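Glucokinase (Streptomyces griseus, PDB 3VGM) probably catalyses the ATP-dependent phosphorylation of D-glucose to D-glucose 6-phosphate, as a zinc-binding glucokinase of the ROK family. Local coordinates at residues A[29-34]-A[44-49]. Residues are numbered along the deposited sequence; the frame is centred on the assembly and turned at random.
Sequences FKVATP and ICAAVA
A chi1 of -176° in Phe-29 swings the ring away from its own backbone N and beside its carbonyl carbon, bringing one edge to the backbone of Ala-46 and Ala-47, while chi1 of -63° in Val-31 splits its two methyls between the side chains of the same two residues. CD2 of Phe-29 lies 3.6 Å from Ala-47 O, which sits in the ring plane with the CD2 C-H directed at it, a weakly polar contact rather than a stack. Ala-46 O, 3.5 Å from CE2 of Phe-29, lies near the ring edge beside CD2 and CE2, with neither C-H aimed squarely at it. Val-31 adds the apolar part, its CG2 4.0 Å from CB of Ala-47 and its CG1 a looser 4.4 Å from CB of Ala-46. The small methyl of Ala-47 is compatible with the close backbone approach, 5.7 Å between the CA atoms of Phe-29 and Ala-47; that residue also touches Ala-16 of the adjoining strand. The axes of strand 29-32 and helix 44-49 approach to 7.4 Å and run at 158°, nearly antiparallel. Helix 37-52 thus packs over edge strand 25-32 and its neighbours, the alpha-on-beta layering of the N-terminal actin-like ATPase domain in ROK kinases.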
# COMPACT_ATOMS: atom_id res chain seq x y z
N PHE A 29 -37.85 13.40 -20.82
CA PHE A 29 -38.90 12.86 -19.97
C PHE A 29 -38.24 11.96 -18.96
O PHE A 29 -37.43 11.10 -19.31
CB PHE A 29 -39.94 12.11 -20.80
CG PHE A 29 -41.09 11.60 -20.00
CD1 PHE A 29 -41.87 12.48 -19.23
CD2 PHE A 29 -41.40 10.24 -19.98
CE1 PHE A 29 -42.94 12.01 -18.46
CE2 PHE A 29 -42.47 9.76 -19.22
CZ PHE A 29 -43.24 10.64 -18.46
N LYS A 30 -38.59 12.16 -17.69
CA LYS A 30 -37.97 11.41 -16.62
C LYS A 30 -39.01 10.53 -15.92
O LYS A 30 -40.18 10.93 -15.78
CB LYS A 30 -37.31 12.37 -15.64
CG LYS A 30 -36.37 13.35 -16.31
CD LYS A 30 -35.82 14.34 -15.34
CE LYS A 30 -35.05 15.44 -16.06
NZ LYS A 30 -34.32 16.24 -15.05
N VAL A 31 -38.58 9.34 -15.52
CA VAL A 31 -39.42 8.42 -14.73
C VAL A 31 -38.61 7.91 -13.54
O VAL A 31 -37.36 7.87 -13.58
CB VAL A 31 -39.99 7.22 -15.56
CG1 VAL A 31 -40.93 7.70 -16.70
CG2 VAL A 31 -38.88 6.36 -16.11
N ALA A 32 -39.31 7.54 -12.46
CA ALA A 32 -38.60 7.04 -11.27
C ALA A 32 -37.99 5.70 -11.61
O ALA A 32 -38.61 4.88 -12.30
CB ALA A 32 -39.56 6.90 -10.08
N THR A 33 -36.77 5.46 -11.15
CA THR A 33 -36.18 4.13 -11.26
C THR A 33 -36.88 3.21 -10.26
O THR A 33 -36.84 3.48 -9.07
CB THR A 33 -34.68 4.14 -10.95
OG1 THR A 33 -34.02 5.10 -11.78
CG2 THR A 33 -34.09 2.74 -11.17
N PRO A 34 -37.54 2.15 -10.76
CA PRO A 34 -38.25 1.21 -9.90
C PRO A 34 -37.26 0.38 -9.06
O PRO A 34 -36.08 0.28 -9.41
CB PRO A 34 -39.02 0.30 -10.87
CG PRO A 34 -38.75 0.81 -12.25
CD PRO A 34 -37.63 1.80 -12.19
N ILE A 44 -38.02 2.19 -18.73
CA ILE A 44 -37.28 2.62 -19.92
C ILE A 44 -38.26 2.88 -21.07
O ILE A 44 -38.20 3.91 -21.74
CB ILE A 44 -36.21 1.59 -20.36
CG1 ILE A 44 -35.04 1.57 -19.38
CG2 ILE A 44 -35.73 1.87 -21.79
CD1 ILE A 44 -34.13 0.34 -19.55
N CYS A 45 -39.21 1.96 -21.27
CA CYS A 45 -40.18 2.12 -22.34
C CYS A 45 -41.12 3.32 -22.16
O CYS A 45 -41.48 3.99 -23.14
CB CYS A 45 -40.93 0.82 -22.60
SG CYS A 45 -39.76 -0.48 -23.14
N ALA A 46 -41.51 3.58 -20.91
CA ALA A 46 -42.35 4.73 -20.61
C ALA A 46 -41.58 6.03 -20.82
O ALA A 46 -42.13 6.99 -21.35
CB ALA A 46 -42.92 4.66 -19.18
N ALA A 47 -40.30 6.05 -20.43
CA ALA A 47 -39.45 7.23 -20.62
C ALA A 47 -39.30 7.54 -22.11
O ALA A 47 -39.46 8.69 -22.53
CB ALA A 47 -38.06 7.05 -19.93
N VAL A 48 -39.02 6.50 -22.90
CA VAL A 48 -38.91 6.64 -24.36
C VAL A 48 -40.21 7.18 -24.98
O VAL A 48 -40.20 8.09 -25.82
CB VAL A 48 -38.48 5.28 -24.99
CG1 VAL A 48 -38.64 5.29 -26.50
CG2 VAL A 48 -37.04 4.95 -24.59
N ALA A 49 -41.35 6.64 -24.55
CA ALA A 49 -42.65 7.10 -25.08
C ALA A 49 -42.91 8.58 -24.76
O ALA A 49 -43.36 9.35 -25.63
CB ALA A 49 -43.78 6.20 -24.56